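Local coordinates for DUF1904 domain-containing protein (Sebaldella termitidis, PDB 4M1A), which is of unknown function but belongs to the DUF1904 family of the MIF clan and assembles as a trimer, at residues 27-32 and 63-68; 15-20 and 79-84. One frame throughout, in Å; residues are numbered along the deposited sequence.

Contact 1 of 2, residues 27-32 and 63-68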
ATOM      1  N   ILE A  27     -19.092  -0.633  16.271  1.00 24.04           N
ATOM      2  CA  ILE A  27     -20.122   0.254  16.826  1.00 25.87           C
ATOM      3  C   ILE A  27     -20.102   1.637  16.148  1.00 24.00           C
ATOM      4  O   ILE A  27     -21.157   2.199  15.774  1.00 25.65           O
ATOM      5  CB  ILE A  27     -19.929   0.443  18.372  1.00 31.33           C
ATOM      6  CG1 ILE A  27     -20.042  -0.853  19.168  1.00 33.77           C
ATOM      7  CG2 ILE A  27     -20.808   1.564  18.860  1.00 31.67           C
ATOM      8  CD1 ILE A  27     -21.372  -1.545  19.168  1.00 39.24           C
ATOM      9  N   ILE A  28     -18.919   2.237  15.982  1.00 22.90           N
ATOM     10  CA  ILE A  28     -18.768   3.537  15.384  1.00 21.95           C
ATOM     11  C   ILE A  28     -19.166   3.481  13.888  1.00 24.54           C
ATOM     12  O   ILE A  28     -19.876   4.348  13.393  1.00 26.30           O
ATOM     13  CB  ILE A  28     -17.327   4.027  15.473  1.00 22.95           C
ATOM     14  CG1 ILE A  28     -16.910   4.305  16.953  1.00 23.13           C
ATOM     15  CG2 ILE A  28     -17.114   5.253  14.632  1.00 24.45           C
ATOM     16  CD1 ILE A  28     -15.438   4.586  17.160  1.00 24.27           C
ATOM     17  N   ALA A  29     -18.678   2.477  13.167  1.00 21.59           N
ATOM     18  CA  ALA A  29     -18.958   2.359  11.718  1.00 25.06           C
ATOM     19  C   ALA A  29     -20.315   1.732  11.389  1.00 27.89           C
ATOM     20  O   ALA A  29     -20.677   1.716  10.180  1.00 31.29           O
ATOM     21  CB  ALA A  29     -17.833   1.548  10.999  1.00 24.31           C
ATOM     22  N   GLU A  30     -21.024   1.228  12.410  1.00 30.15           N
ATOM     23  CA  GLU A  30     -22.263   0.459  12.289  1.00 28.87           C
ATOM     24  C   GLU A  30     -22.167  -0.735  11.356  1.00 32.49           C
ATOM     25  O   GLU A  30     -22.922  -0.866  10.391  1.00 29.17           O
ATOM     26  CB  GLU A  30     -23.430   1.392  11.880  1.00 34.28           C
ATOM     27  CG  GLU A  30     -23.402   2.645  12.734  1.00 36.88           C
ATOM     28  CD  GLU A  30     -24.581   3.593  12.558  1.00 50.91           C
ATOM     29  OE1 GLU A  30     -25.432   3.369  11.626  1.00 50.16           O
ATOM     30  OE2 GLU A  30     -24.631   4.554  13.394  1.00 43.02           O
ATOM     31  N   CYS A  31     -21.233  -1.620  11.658  1.00 27.88           N
ATOM     32  CA  CYS A  31     -21.122  -2.861  10.949  1.00 26.36           C
ATOM     33  C   CYS A  31     -20.574  -3.912  11.859  1.00 24.58           C
ATOM     34  O   CYS A  31     -20.080  -3.604  12.947  1.00 28.97           O
ATOM     35  CB  CYS A  31     -20.235  -2.674   9.727  1.00 28.09           C
ATOM     36  SG  CYS A  31     -18.463  -2.363  10.064  1.00 30.08           S
ATOM     37  N   PRO A  32     -20.646  -5.175  11.454  1.00 25.24           N
ATOM     38  CA  PRO A  32     -20.173  -6.222  12.317  1.00 26.51           C
ATOM     39  C   PRO A  32     -18.663  -6.124  12.646  1.00 26.22           C
ATOM     40  O   PRO A  32     -17.900  -5.763  11.742  1.00 24.95           O
ATOM     41  CB  PRO A  32     -20.498  -7.490  11.490  1.00 25.60           C
ATOM     42  CG  PRO A  32     -21.741  -7.082  10.757  1.00 28.93           C
ATOM     43  CD  PRO A  32     -21.397  -5.698  10.301  1.00 26.24           C
ATOM     44  N   PHE A  63     -15.379   1.127   2.720  1.00 24.87           N
ATOM     45  CA  PHE A  63     -16.478   1.825   2.021  1.00 26.83           C
ATOM     46  C   PHE A  63     -16.743   3.107   2.849  1.00 28.35           C
ATOM     47  O   PHE A  63     -16.997   3.049   4.041  1.00 26.68           O
ATOM     48  CB  PHE A  63     -17.710   0.926   1.808  1.00 28.78           C
ATOM     49  CG  PHE A  63     -17.404  -0.291   0.966  1.00 30.38           C
ATOM     50  CD1 PHE A  63     -16.988  -0.146  -0.318  1.00 39.30           C
ATOM     51  CD2 PHE A  63     -17.516  -1.564   1.471  1.00 35.33           C
ATOM     52  CE1 PHE A  63     -16.656  -1.269  -1.079  1.00 40.56           C
ATOM     53  CE2 PHE A  63     -17.227  -2.681   0.700  1.00 39.05           C
ATOM     54  CZ  PHE A  63     -16.762  -2.530  -0.567  1.00 37.32           C
ATOM     55  N   ASP A  64     -16.635   4.244   2.198  1.00 28.51           N
ATOM     56  CA  ASP A  64     -16.548   5.484   2.938  1.00 35.45           C
ATOM     57  C   ASP A  64     -17.813   5.733   3.705  1.00 39.40           C
ATOM     58  O   ASP A  64     -18.884   5.319   3.298  1.00 32.08           O
ATOM     59  CB  ASP A  64     -16.314   6.681   2.033  1.00 44.70           C
ATOM     60  CG  ASP A  64     -15.845   7.935   2.804  1.00 47.67           C
ATOM     61  OD1 ASP A  64     -15.221   7.845   3.932  1.00 51.43           O
ATOM     62  OD2 ASP A  64     -16.090   9.006   2.217  1.00 59.25           O
ATOM     63  N   ARG A  65     -17.639   6.373   4.836  1.00 39.93           N
ATOM     64  CA  ARG A  65     -18.726   6.767   5.703  1.00 46.77           C
ATOM     65  C   ARG A  65     -18.540   8.239   5.940  1.00 37.91           C
ATOM     66  O   ARG A  65     -17.568   8.835   5.481  1.00 51.22           O
ATOM     67  CB  ARG A  65     -18.641   5.994   6.995  1.00 44.11           C
ATOM     68  CG  ARG A  65     -19.344   4.663   6.928  1.00 47.30           C
ATOM     69  CD  ARG A  65     -18.494   3.652   7.592  1.00 49.09           C
ATOM     70  NE  ARG A  65     -19.110   2.331   7.614  1.00 50.37           N
ATOM     71  CZ  ARG A  65     -18.619   1.224   7.064  1.00 49.15           C
ATOM     72  NH1 ARG A  65     -17.516   1.220   6.319  1.00 49.98           N
ATOM     73  NH2 ARG A  65     -19.290   0.101   7.226  1.00 53.65           N
ATOM     74  N   ASP A  66     -19.426   8.837   6.670  1.00 37.71           N
ATOM     75  CA  ASP A  66     -19.343  10.236   6.772  1.00 37.65           C
ATOM     76  C   ASP A  66     -18.229  10.578   7.681  1.00 36.34           C
ATOM     77  O   ASP A  66     -17.603   9.653   8.308  1.00 29.41           O
ATOM     78  CB  ASP A  66     -20.671  10.875   7.194  1.00 53.36           C
ATOM     79  CG  ASP A  66     -21.316  10.240   8.431  1.00 49.84           C
ATOM     80  OD1 ASP A  66     -20.637   9.780   9.388  1.00 52.63           O
ATOM     81  OD2 ASP A  66     -22.557  10.232   8.411  1.00 56.25           O
ATOM     82  N   SER A  67     -17.991  11.883   7.710  1.00 26.35           N
ATOM     83  CA  SER A  67     -16.945  12.491   8.414  1.00 28.22           C
ATOM     84  C   SER A  67     -17.133  12.211   9.908  1.00 25.75           C
ATOM     85  O   SER A  67     -16.165  12.249  10.622  1.00 26.03           O
ATOM     86  CB  SER A  67     -16.928  13.973   8.158  1.00 32.78           C
ATOM     87  OG  SER A  67     -18.172  14.488   8.578  1.00 35.51           O
ATOM     88  N   GLU A  68     -18.374  12.027  10.385  1.00 28.86           N
ATOM     89  CA  GLU A  68     -18.541  11.882  11.845  1.00 27.88           C
ATOM     90  C   GLU A  68     -17.889  10.535  12.249  1.00 26.75           C
ATOM     91  O   GLU A  68     -17.160  10.519  13.257  1.00 22.50           O
ATOM     92  CB  GLU A  68     -20.005  11.913  12.275  1.00 32.28           C
ATOM     93  CG  GLU A  68     -20.207  11.454  13.732  1.00 40.92           C
ATOM     94  CD  GLU A  68     -21.705  11.442  14.170  1.00 52.56           C
ATOM     95  OE1 GLU A  68     -22.477  12.274  13.648  1.00 52.24           O
ATOM     96  OE2 GLU A  68     -22.113  10.619  15.031  1.00 56.47           O
TER

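Contact 2 of 2, residues 15-20 and 79-84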
ATOM      1  N   ARG A  15      -0.381  -5.672  17.661  1.00 18.72           N
ATOM      2  CA  ARG A  15      -1.219  -6.741  18.206  1.00 18.37           C
ATOM      3  C   ARG A  15      -2.066  -6.219  19.385  1.00 19.87           C
ATOM      4  O   ARG A  15      -3.305  -6.418  19.409  1.00 19.31           O
ATOM      5  CB  ARG A  15      -0.346  -7.924  18.700  1.00 20.37           C
ATOM      6  CG  ARG A  15      -1.096  -9.124  19.301  1.00 24.13           C
ATOM      7  CD  ARG A  15      -0.132  -9.976  20.190  1.00 30.05           C
ATOM      8  NE  ARG A  15       0.263  -9.257  21.412  1.00 36.37           N
ATOM      9  CZ  ARG A  15       1.065  -9.750  22.361  1.00 37.89           C
ATOM     10  NH1 ARG A  15       1.536 -10.975  22.230  1.00 31.67           N
ATOM     11  NH2 ARG A  15       1.359  -9.022  23.450  1.00 35.94           N
ATOM     12  N   ASP A  16      -1.408  -5.547  20.332  1.00 20.09           N
ATOM     13  CA  ASP A  16      -2.134  -5.025  21.506  1.00 24.74           C
ATOM     14  C   ASP A  16      -3.219  -3.961  21.190  1.00 25.42           C
ATOM     15  O   ASP A  16      -4.238  -3.889  21.823  1.00 20.20           O
ATOM     16  CB  ASP A  16      -1.168  -4.395  22.446  1.00 27.28           C
ATOM     17  CG  ASP A  16      -0.215  -5.424  23.133  1.00 33.19           C
ATOM     18  OD1 ASP A  16      -0.399  -6.682  23.055  1.00 30.67           O
ATOM     19  OD2 ASP A  16       0.749  -4.880  23.690  1.00 33.97           O
ATOM     20  N   PHE A  17      -2.926  -3.102  20.238  1.00 20.57           N
ATOM     21  CA  PHE A  17      -3.850  -2.116  19.708  1.00 21.15           C
ATOM     22  C   PHE A  17      -5.125  -2.770  19.288  1.00 18.39           C
ATOM     23  O   PHE A  17      -6.179  -2.185  19.422  1.00 20.97           O
ATOM     24  CB  PHE A  17      -3.120  -1.395  18.489  1.00 19.41           C
ATOM     25  CG  PHE A  17      -3.986  -0.538  17.650  1.00 19.70           C
ATOM     26  CD1 PHE A  17      -4.576   0.620  18.182  1.00 18.69           C
ATOM     27  CD2 PHE A  17      -4.095  -0.764  16.266  1.00 22.11           C
ATOM     28  CE1 PHE A  17      -5.337   1.460  17.415  1.00 19.51           C
ATOM     29  CE2 PHE A  17      -4.826   0.119  15.483  1.00 21.17           C
ATOM     30  CZ  PHE A  17      -5.441   1.222  16.048  1.00 19.43           C
ATOM     31  N   THR A  18      -5.074  -3.988  18.774  1.00 17.63           N
ATOM     32  CA  THR A  18      -6.250  -4.635  18.261  1.00 17.67           C
ATOM     33  C   THR A  18      -7.186  -5.257  19.354  1.00 17.41           C
ATOM     34  O   THR A  18      -8.288  -5.626  19.049  1.00 19.97           O
ATOM     35  CB  THR A  18      -5.967  -5.786  17.218  1.00 17.92           C
ATOM     36  OG1 THR A  18      -5.377  -6.978  17.828  1.00 18.53           O
ATOM     37  CG2 THR A  18      -5.110  -5.234  15.970  1.00 17.51           C
ATOM     38  N   ALA A  19      -6.719  -5.290  20.580  1.00 20.34           N
ATOM     39  CA  ALA A  19      -7.561  -5.915  21.673  1.00 20.54           C
ATOM     40  C   ALA A  19      -8.830  -5.101  21.799  1.00 18.84           C
ATOM     41  O   ALA A  19      -8.777  -3.916  22.105  1.00 19.98           O
ATOM     42  CB  ALA A  19      -6.780  -5.962  22.989  1.00 25.16           C
ATOM     43  N   GLY A  20      -9.957  -5.746  21.565  1.00 20.52           N
ATOM     44  CA  GLY A  20     -11.296  -5.108  21.678  1.00 24.71           C
ATOM     45  C   GLY A  20     -11.660  -4.163  20.537  1.00 22.95           C
ATOM     46  O   GLY A  20     -12.753  -3.564  20.529  1.00 20.57           O
ATOM     47  N   GLU A  79      -5.852   8.595  20.322  1.00 21.49           N
ATOM     48  CA  GLU A  79      -5.859   8.439  21.808  1.00 22.52           C
ATOM     49  C   GLU A  79      -5.200   7.149  22.268  1.00 21.45           C
ATOM     50  O   GLU A  79      -4.392   7.176  23.211  1.00 22.97           O
ATOM     51  CB  GLU A  79      -7.300   8.506  22.337  1.00 25.29           C
ATOM     52  CG  GLU A  79      -7.833   9.904  22.376  1.00 36.01           C
ATOM     53  CD  GLU A  79      -9.319   9.971  22.820  1.00 50.82           C
ATOM     54  OE1 GLU A  79     -10.011   8.912  22.929  1.00 46.35           O
ATOM     55  OE2 GLU A  79      -9.796  11.116  23.055  1.00 62.50           O
ATOM     56  N   ARG A  80      -5.484   6.037  21.621  1.00 19.37           N
ATOM     57  CA  ARG A  80      -4.896   4.778  21.948  1.00 18.94           C
ATOM     58  C   ARG A  80      -3.380   4.755  21.743  1.00 25.56           C
ATOM     59  O   ARG A  80      -2.622   4.314  22.654  1.00 22.08           O
ATOM     60  CB  ARG A  80      -5.582   3.625  21.209  1.00 22.15           C
ATOM     61  CG  ARG A  80      -7.015   3.310  21.635  1.00 30.40           C
ATOM     62  CD  ARG A  80      -7.029   2.644  23.053  1.00 30.43           C
ATOM     63  NE  ARG A  80      -8.399   2.462  23.533  1.00 28.75           N
ATOM     64  CZ  ARG A  80      -9.232   1.560  23.034  1.00 35.01           C
ATOM     65  NH1 ARG A  80      -8.888   0.748  21.995  1.00 30.98           N
ATOM     66  NH2 ARG A  80     -10.439   1.498  23.540  1.00 33.01           N
ATOM     67  N   TRP A  81      -2.894   5.229  20.565  1.00 20.10           N
ATOM     68  CA  TRP A  81      -1.438   5.262  20.331  1.00 20.44           C
ATOM     69  C   TRP A  81      -0.691   6.260  21.222  1.00 20.21           C
ATOM     70  O   TRP A  81       0.428   5.973  21.687  1.00 23.65           O
ATOM     71  CB  TRP A  81      -1.086   5.444  18.801  1.00 19.02           C
ATOM     72  CG  TRP A  81      -1.316   4.185  18.045  1.00 16.50           C
ATOM     73  CD1 TRP A  81      -2.427   3.820  17.349  1.00 17.29           C
ATOM     74  CD2 TRP A  81      -0.470   3.075  18.043  1.00 17.85           C
ATOM     75  NE1 TRP A  81      -2.310   2.539  16.878  1.00 17.95           N
ATOM     76  CE2 TRP A  81      -1.097   2.057  17.262  1.00 18.01           C
ATOM     77  CE3 TRP A  81       0.779   2.833  18.591  1.00 18.79           C
ATOM     78  CZ2 TRP A  81      -0.547   0.813  17.077  1.00 20.14           C
ATOM     79  CZ3 TRP A  81       1.342   1.576  18.398  1.00 22.23           C
ATOM     80  CH2 TRP A  81       0.681   0.574  17.673  1.00 20.24           C
ATOM     81  N   LYS A  82      -1.312   7.380  21.537  1.00 24.03           N
ATOM     82  CA  LYS A  82      -0.678   8.384  22.383  1.00 26.36           C
ATOM     83  C   LYS A  82      -0.423   7.923  23.799  1.00 30.35           C
ATOM     84  O   LYS A  82       0.443   8.488  24.478  1.00 32.83           O
ATOM     85  CB  LYS A  82      -1.387   9.751  22.345  1.00 28.71           C
ATOM     86  CG  LYS A  82      -1.214  10.523  21.043  1.00 30.13           C
ATOM     87  CD  LYS A  82       0.185  10.901  20.550  1.00 32.53           C
ATOM     88  CE  LYS A  82       0.131  11.943  19.411  1.00 29.22           C
ATOM     89  NZ  LYS A  82       1.506  12.367  18.974  1.00 30.31           N
ATOM     90  N   LYS A  83      -1.082   6.866  24.205  1.00 24.18           N
ATOM     91  CA  LYS A  83      -0.804   6.227  25.492  1.00 31.44           C
ATOM     92  C   LYS A  83       0.549   5.555  25.552  1.00 41.15           C
ATOM     93  O   LYS A  83       1.124   5.497  26.651  1.00 34.51           O
ATOM     94  CB  LYS A  83      -1.820   5.178  25.799  1.00 32.33           C
ATOM     95  CG  LYS A  83      -3.156   5.747  26.149  1.00 34.24           C
ATOM     96  CD  LYS A  83      -4.092   4.642  26.576  1.00 40.45           C
ATOM     97  CE  LYS A  83      -5.385   5.208  27.171  1.00 46.81           C
ATOM     98  NZ  LYS A  83      -6.433   4.134  27.141  1.00 43.44           N
ATOM     99  N   ILE A  84       1.030   5.067  24.382  1.00 37.63           N
ATOM    100  CA  ILE A  84       2.301   4.283  24.202  1.00 44.82           C
ATOM    101  C   ILE A  84       3.473   5.107  23.618  1.00 42.93           C
ATOM    102  O   ILE A  84       4.641   4.830  23.892  1.00 42.20           O
ATOM    103  CB  ILE A  84       2.097   3.133  23.198  1.00 54.56           C
ATOM    104  CG1 ILE A  84       0.843   2.329  23.521  1.00 62.13           C
ATOM    105  CG2 ILE A  84       3.332   2.244  23.161  1.00 65.10           C
ATOM    106  CD1 ILE A  84       0.311   1.526  22.353  1.00 64.91           C
TER
HETATM  107  O   HOH W   1      -6.435  -0.196  21.277  1.00 36.65           O

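Contact 1 of 2, residues 27-32 and 63-68
The closest backbone approach pairs A29, the last residue of helix 21-29, with R65 in the loop leading into helix 67-82, their CA atoms 7.5 Å apart, and directly after A29 the backbone leaves helical geometry at E30, whose phi is positive. R65 carries the contact from its side. Its NE donates to A29 O at 3.1 Å, meeting a lone pair in the carbonyl plane, although the N-H...O angle of 136° shows a bent bond and the oxygen sits 27° out of the guanidinium plane. The methyl CB of A29 also lies over one face of the guanidinium, 3.7 Å from R65 NE. A bend at chi2 (138°) carries the group across to the helix end. Farther along, C31 SG approaches R65 NH2 obliquely at 3.8 Å, with the C31 side chain also resting on F36. On its own side of the contact, M1 packs against the R65 side chain. D66 caps helix 67-82, its OD1 accepting from A69 N and weakly from E68 N. The arginine thus joins the C-terminal end of one helix to the approach of the next; its positive charge lies beside a carbonyl at the negative end of the helix dipole, which probably adds electrostatic attraction to a hydrogen bond of modest geometry.

Contact 2 of 2, residues 15-20 and 79-84
The F17 ring carries the indole of W81 over one face and R80 CB near its plane at one edge, 4.4 Å from F17 CE1. W81 NE1 stands over the centre of the phenyl ring, 3.2 Å from F17 CD1. The planes are inclined at 47°, so the pair is oblique, neither stacked nor T-shaped. F17 CG is anti to the backbone N (chi1 169°), which turns the ring toward helix 67-82. F17 CB meets W81 CZ2 at 3.7 Å. F77 adds an edge-to-face partner for F17, and V6 of strand 3-7 touches both aromatic side chains. Beside the aromatic pair a water bridges the helices, donating to F17 O and accepting from R80 NH1, each at 2.7 Å. R15 grips D16 OD1 side-on through NE and NH2, while T18 OG1 donates to R15 O and accepts from G49 N of the third subunit. Replacing F17 with an alanine would probably open a gap beside the indole and leave W81 NE1 without the ring it now covers. The buried join thus rests on aromatic and aliphatic packing without a direct hydrogen bond between the segments, the polar F17 O being tied to R80 through the water.

In the fold
From the N terminus, strand 3-7 leads into helix 11-17, which runs into the first half of contact 2. Helix 21-29 follows and ends at the first half of contact 1. The chain then runs through strands 37-47, 50-51 and 56-62 before residues 63-68 return to close contact 1, a loop of 30 intervening residues without helix. Helix 67-82 begins there, and residues 79-84, toward its C-terminal end, close the longer loop of contact 2. Contact 1 is therefore nested within contact 2. Their centres lie 20 Å apart and they do not touch, yet helix 67-82 serves both, tied near its start to helix 21-29 and near its end to helix 11-17.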